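Anti-h(o) lectin I (Ulex europaeus, PDB 1FX5) binds L-fucose as a calcium- and manganese-containing legume lectin that recognises the O(H) blood-group determinant. Local coordinates at residues P42-G47 and G104-L109; F126-S131 and K160-N165. All blocks are in the same frame, centred on the assembly; numbering follows the deposited sequence.

Contact 1: P42-G47 and G104-L109. With NAG (2-acetamido-2-deoxy-beta-D-glucopyranose), chain C; MRD ((4R)-2-methylpentane-2,4-diol), chain H.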
loop_
_atom_site.group_PDB
_atom_site.type_symbol
_atom_site.label_atom_id
_atom_site.label_comp_id
_atom_site.label_asym_id
_atom_site.label_seq_id
_atom_site.Cartn_x
_atom_site.Cartn_y
_atom_site.Cartn_z
ATOM N N PRO A 42 10.295 22.802 20.146
ATOM C CA PRO A 42 9.203 23.493 20.864
ATOM C C PRO A 42 8.991 22.761 22.201
ATOM O O PRO A 42 9.397 21.606 22.320
ATOM C CB PRO A 42 7.982 23.245 19.971
ATOM C CG PRO A 42 8.564 22.983 18.618
ATOM C CD PRO A 42 9.832 22.234 18.865
ATOM N N ASP A 43 8.312 23.390 23.171
ATOM C CA ASP A 43 8.054 22.766 24.484
ATOM C C ASP A 43 7.323 21.427 24.315
ATOM O O ASP A 43 7.680 20.424 24.955
ATOM C CB ASP A 43 7.227 23.688 25.392
ATOM C CG ASP A 43 8.039 24.854 25.961
ATOM O OD1 ASP A 43 7.457 25.707 26.672
ATOM O OD2 ASP A 43 9.260 24.930 25.704
ATOM N N GLU A 44 6.251 21.443 23.523
ATOM C CA GLU A 44 5.454 20.247 23.247
ATOM C C GLU A 44 5.941 19.814 21.862
ATOM O O GLU A 44 5.695 20.511 20.875
ATOM C CB GLU A 44 3.952 20.586 23.249
ATOM C CG GLU A 44 3.445 20.923 24.657
ATOM C CD GLU A 44 1.981 21.335 24.724
ATOM O OE1 GLU A 44 1.127 20.513 25.097
ATOM O OE2 GLU A 44 1.682 22.501 24.453
ATOM N N THR A 45 6.631 18.681 21.778
ATOM C CA THR A 45 7.132 18.224 20.493
ATOM C C THR A 45 6.756 16.763 20.183
ATOM O O THR A 45 6.532 15.967 21.107
ATOM C CB THR A 45 8.673 18.449 20.435
ATOM O OG1 THR A 45 9.170 18.126 19.132
ATOM C CG2 THR A 45 9.386 17.608 21.471
ATOM N N GLY A 46 6.646 16.426 18.893
ATOM C CA GLY A 46 6.290 15.068 18.507
ATOM C C GLY A 46 6.325 14.774 17.004
ATOM O O GLY A 46 6.725 15.646 16.211
ATOM N N GLY A 47 5.933 13.554 16.606
ATOM C CA GLY A 47 5.933 13.183 15.192
ATOM C C GLY A 47 4.900 12.115 14.879
ATOM O O GLY A 47 4.354 11.527 15.805
ATOM N N GLY A 104 2.987 16.832 22.944
ATOM C CA GLY A 104 2.980 16.789 24.398
ATOM C C GLY A 104 1.965 15.730 24.821
ATOM O O GLY A 104 1.835 14.715 24.135
ATOM N N GLY A 105 1.190 15.968 25.879
ATOM C CA GLY A 105 0.216 14.974 26.310
ATOM C C GLY A 105 -0.987 14.730 25.408
ATOM O O GLY A 105 -1.869 13.932 25.730
ATOM N N TYR A 106 -1.042 15.414 24.279
ATOM C CA TYR A 106 -2.146 15.253 23.347
ATOM C C TYR A 106 -1.760 14.353 22.156
ATOM O O TYR A 106 -2.539 14.204 21.203
ATOM C CB TYR A 106 -2.684 16.630 22.926
ATOM C CG TYR A 106 -3.258 17.409 24.096
ATOM C CD1 TYR A 106 -2.562 18.466 24.664
ATOM C CD2 TYR A 106 -4.490 17.074 24.635
ATOM C CE1 TYR A 106 -3.085 19.182 25.734
ATOM C CE2 TYR A 106 -5.026 17.783 25.721
ATOM C CZ TYR A 106 -4.320 18.835 26.258
ATOM O OH TYR A 106 -4.866 19.561 27.286
ATOM N N PHE A 107 -0.530 13.824 22.194
ATOM C CA PHE A 107 0.032 12.914 21.177
ATOM C C PHE A 107 0.011 13.293 19.704
ATOM O O PHE A 107 0.206 12.401 18.844
ATOM C CB PHE A 107 -0.651 11.536 21.273
ATOM C CG PHE A 107 -0.598 10.915 22.638
ATOM C CD1 PHE A 107 -1.739 10.842 23.434
ATOM C CD2 PHE A 107 0.595 10.405 23.133
ATOM C CE1 PHE A 107 -1.696 10.273 24.703
ATOM C CE2 PHE A 107 0.646 9.836 24.406
ATOM C CZ PHE A 107 -0.508 9.773 25.190
ATOM N N GLY A 108 -0.238 14.566 19.414
ATOM C CA GLY A 108 -0.287 15.018 18.039
ATOM C C GLY A 108 -1.614 14.667 17.364
ATOM O O GLY A 108 -1.823 14.995 16.190
ATOM N N LEU A 109 -2.540 14.061 18.108
ATOM C CA LEU A 109 -3.838 13.668 17.564
ATOM C C LEU A 109 -5.004 14.594 17.881
ATOM O O LEU A 109 -5.990 14.643 17.122
ATOM C CB LEU A 109 -4.199 12.262 18.075
ATOM C CG LEU A 109 -3.207 11.115 17.852
ATOM C CD1 LEU A 109 -3.737 9.843 18.534
ATOM C CD2 LEU A 109 -3.014 10.899 16.355
HETATM C C1 NAG C . 9.849 19.785 14.596
HETATM C C2 NAG C . 8.771 20.610 15.320
HETATM C C3 NAG C . 8.729 22.015 14.691
HETATM C C4 NAG C . 10.118 22.681 14.782
HETATM C C5 NAG C . 11.186 21.755 14.156
HETATM C C6 NAG C . 12.608 22.257 14.389
HETATM C C7 NAG C . 6.989 19.208 16.218
HETATM C C8 NAG C . 5.591 18.641 16.005
HETATM N N2 NAG C . 7.452 19.994 15.241
HETATM O O3 NAG C . 7.736 22.816 15.375
HETATM O O4 NAG C . 10.107 23.948 14.070
HETATM O O5 NAG C . 11.126 20.430 14.735
HETATM O O6 NAG C . 12.814 22.607 15.756
HETATM O O7 NAG C . 7.654 18.895 17.205
HETATM C C1 MRD H . 0.944 20.635 28.665
HETATM C C2 MRD H . 1.000 19.105 28.514
HETATM O O2 MRD H . 1.368 18.787 27.161
HETATM C CM MRD H . -0.388 18.508 28.796
HETATM C C3 MRD H . 2.073 18.558 29.475
HETATM C C4 MRD H . 2.775 17.254 29.060
HETATM O O4 MRD H . 1.828 16.190 28.962
HETATM C C5 MRD H . 3.841 16.874 30.088
#

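Contact 2: F126-S131 and K160-N165. With CA (calcium ion), chain G; MN (manganese (II) ion), chain F.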
loop_
_atom_site.group_PDB
_atom_site.type_symbol
_atom_site.label_atom_id
_atom_site.label_comp_id
_atom_site.label_asym_id
_atom_site.label_seq_id
_atom_site.Cartn_x
_atom_site.Cartn_y
_atom_site.Cartn_z
ATOM N N PHE A 126 -0.195 4.198 24.810
ATOM C CA PHE A 126 0.828 3.671 25.720
ATOM C C PHE A 126 1.273 5.010 26.329
ATOM O O PHE A 126 2.249 5.655 25.884
ATOM C CB PHE A 126 1.943 2.989 24.912
ATOM C CG PHE A 126 1.449 1.812 24.086
ATOM C CD1 PHE A 126 1.083 1.980 22.762
ATOM C CD2 PHE A 126 1.282 0.551 24.669
ATOM C CE1 PHE A 126 0.557 0.920 22.041
ATOM C CE2 PHE A 126 0.756 -0.521 23.939
ATOM C CZ PHE A 126 0.392 -0.329 22.627
ATOM N N ASP A 127 0.453 5.451 27.283
ATOM C CA ASP A 127 0.601 6.697 28.007
ATOM C C ASP A 127 1.555 6.613 29.194
ATOM O O ASP A 127 1.224 6.020 30.231
ATOM C CB ASP A 127 -0.808 7.125 28.428
ATOM C CG ASP A 127 -0.889 8.578 28.845
ATOM O OD1 ASP A 127 -1.994 9.155 28.831
ATOM O OD2 ASP A 127 0.143 9.153 29.197
ATOM N N THR A 128 2.692 7.299 29.073
ATOM C CA THR A 128 3.704 7.294 30.133
ATOM C C THR A 128 3.547 8.256 31.319
ATOM O O THR A 128 4.367 8.213 32.236
ATOM C CB THR A 128 5.139 7.393 29.555
ATOM O OG1 THR A 128 5.297 8.653 28.903
ATOM C CG2 THR A 128 5.413 6.273 28.556
ATOM N N ILE A 129 2.539 9.134 31.301
ATOM C CA ILE A 129 2.317 10.070 32.418
ATOM C C ILE A 129 0.823 10.390 32.635
ATOM O O ILE A 129 0.114 10.741 31.669
ATOM C CB ILE A 129 3.141 11.395 32.255
ATOM C CG1 ILE A 129 3.285 12.106 33.608
ATOM C CG2 ILE A 129 2.522 12.335 31.212
ATOM C CD1 ILE A 129 4.428 11.570 34.501
ATOM N N GLY A 130 0.350 10.249 33.884
ATOM C CA GLY A 130 -1.052 10.525 34.233
ATOM C C GLY A 130 -1.292 11.732 35.147
ATOM O O GLY A 130 -0.517 12.691 35.123
ATOM N N SER A 131 -2.373 11.736 35.926
ATOM C CA SER A 131 -2.624 12.875 36.811
ATOM C C SER A 131 -1.626 12.834 37.966
ATOM O O SER A 131 -1.190 11.747 38.368
ATOM C CB SER A 131 -4.058 12.862 37.353
ATOM O OG SER A 131 -4.353 11.619 37.941
ATOM N N LYS A 160 5.676 1.049 33.257
ATOM C CA LYS A 160 6.615 1.335 32.162
ATOM C C LYS A 160 8.091 1.024 32.457
ATOM O O LYS A 160 8.556 1.207 33.577
ATOM C CB LYS A 160 6.440 2.805 31.697
ATOM C CG LYS A 160 6.570 3.842 32.834
ATOM C CD LYS A 160 6.474 5.272 32.333
ATOM C CE LYS A 160 7.003 6.246 33.380
ATOM N NZ LYS A 160 6.981 7.658 32.928
ATOM N N ARG A 161 8.817 0.587 31.427
ATOM C CA ARG A 161 10.231 0.247 31.523
ATOM C C ARG A 161 10.928 0.983 30.381
ATOM O O ARG A 161 10.346 1.098 29.301
ATOM C CB ARG A 161 10.426 -1.262 31.342
ATOM C CG ARG A 161 9.805 -2.121 32.426
ATOM C CD ARG A 161 10.145 -3.596 32.254
ATOM N NE ARG A 161 9.503 -4.400 33.297
ATOM C CZ ARG A 161 9.391 -5.725 33.300
ATOM N NH1 ARG A 161 9.883 -6.452 32.312
ATOM N NH2 ARG A 161 8.748 -6.323 34.302
ATOM N N TYR A 162 12.153 1.466 30.601
ATOM C CA TYR A 162 12.903 2.185 29.572
ATOM C C TYR A 162 14.193 1.446 29.225
ATOM O O TYR A 162 14.645 0.619 30.008
ATOM C CB TYR A 162 13.268 3.593 30.061
ATOM C CG TYR A 162 12.128 4.575 30.085
ATOM C CD1 TYR A 162 11.171 4.529 31.090
ATOM C CD2 TYR A 162 11.967 5.506 29.061
ATOM C CE1 TYR A 162 10.075 5.372 31.070
ATOM C CE2 TYR A 162 10.876 6.359 29.028
ATOM C CZ TYR A 162 9.932 6.281 30.028
ATOM O OH TYR A 162 8.815 7.073 29.970
ATOM N N GLY A 163 14.776 1.746 28.057
ATOM C CA GLY A 163 16.018 1.100 27.641
ATOM C C GLY A 163 15.910 0.024 26.579
ATOM O O GLY A 163 14.884 -0.657 26.476
ATOM N N LEU A 164 16.987 -0.178 25.820
ATOM C CA LEU A 164 17.003 -1.187 24.757
ATOM C C LEU A 164 16.872 -2.609 25.307
ATOM O O LEU A 164 16.385 -3.517 24.630
ATOM C CB LEU A 164 18.270 -1.071 23.901
ATOM C CG LEU A 164 18.110 -1.149 22.367
ATOM C CD1 LEU A 164 19.430 -1.653 21.763
ATOM C CD2 LEU A 164 16.954 -2.075 21.915
ATOM N N ASN A 165 17.292 -2.799 26.546
ATOM C CA ASN A 165 17.209 -4.114 27.174
ATOM C C ASN A 165 15.752 -4.436 27.594
ATOM O O ASN A 165 15.428 -5.585 27.969
ATOM C CB ASN A 165 18.171 -4.190 28.380
ATOM C CG ASN A 165 17.924 -3.077 29.418
ATOM O OD1 ASN A 165 18.019 -1.874 29.115
ATOM N ND2 ASN A 165 17.635 -3.479 30.648
HETATM CA CA CA G . -0.943 11.353 29.646
HETATM MN MN MN F . -4.114 8.735 28.971
HETATM O O HOH W 1 7.962 8.541 27.876
HETATM O O HOH W 2 -4.673 10.086 27.433
HETATM O O HOH W 3 -6.185 8.073 29.270
HETATM O O HOH W 4 0.912 11.640 28.321
HETATM O O HOH W 5 -2.323 11.994 27.859
#

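Contact 1: P42-G47 and G104-L109
E44 packs its CB over the backbone of G104, 3.9 Å from G104 N, where the start of strand 44-59 meets the loop between strands 88-94 and 122-127. This is the close-fitting part of the contact, with E44 CA 4.4 Å from G104 CA; G104, without a side chain, leaves room for the E44 carboxylate and the hydroxyl of a bound diol. No hydrogen bond runs directly between the segments. Beyond CG the E44 chain is extended (chi2 177°), bringing OE1 to the edge of the Y106 ring, near its plane and 4.2 Å from Y106 CD1.

The looser side lies at the partly exposed E44 and G105, where the diol, probably from the crystallisation liquor, bridges the segments and is also held by D87 and N134. Its O2 donates to E44 OE1 at 2.7 Å and accepts from G105 N at 3.1 Å, with a nearly straight N-H...O angle of 171°. The same E44 oxygen forms a salt bridge with R102. T45 turns the other way, its OG1 anti to the backbone N (chi1 -174°), and donates to the acetamide oxygen O7 of a glycan GlcNAc over 2.6 Å. G46 N gives O7 a second hydrogen bond of 3.2 Å. At the start of strand 44-59, backbone-paired with N23 and T218, two donors thus converge on one oxygen, which implies recognition of the glycan's N-acetyl group; the solvent-derived diol implies nothing about natural ligands.

Contact 2: F126-S131 and K160-N165
K160 NZ reaches across to T128 O and donates a hydrogen bond of 2.8 Å, which joins the turn after strand 122-127 to the loop leading into strand 168-175. The ammonium lies 16° from the carbonyl plane, at a C=O...N angle of 146°. An extended chain beyond CG carries it there, and on the way K160 CD passes 3.7 Å from T128 CB, the two side chains crossing at about a right angle. The Y162 hydroxyl only packs against the threonine, with Y162 OH 3.7 Å from T128 CB. Water 1, in the plane of the tyrosine ring at its edge, links Y162 OH and T128 OG1 through hydrogen bonds to both. The ammonium also donates to the carbonyls of P82 and K83, so one lysine gathers three backbone oxygens from two loops.

On the far side of T128 the segment 126-131 forms part of the paired calcium and manganese site characteristic of legume lectins. D127 OD1 bridges the metals, 2.2 Å from manganese and 2.6 Å from calcium, while OD2 binds calcium as well. The carbonyl of I129 supplies another calcium ligand, its O at 2.4 Å. I129 N in turn donates to D127 OD2 in an Asx turn, meeting the carboxylate from its anti side and 30° out of its plane, a bond that, with the two metals, fixes the rotation of the carboxylate. N134 and D137 complete the protein ligands of calcium; E125, D137 and H142 do so for manganese. Farther out, M76 of strand 64-78 touches both T128 and Y162, W158 packs on T128, and a backbone hydrogen bond pairs T128 with D87.

From the N terminus, the chain enters contact 1 at 42-47, runs through the rest of strand 44-59 and strands 64-78 and 88-94, and closes the contact at 104-109. Contact 2 opens only afterwards, at the end of strand 122-127, and closes at 160-165 once strands 142-147 and 154-157 have been made. The two closures therefore follow in series, neither nested nor crossed, with centres about 16 Å apart. Contact 1 ties the start of a strand at the glycan pocket to a long loop; contact 2 ties the metal-binding turn to the loop before strand 168-175. They meet where F107 CZ packs 3.9 Å from D127 CG.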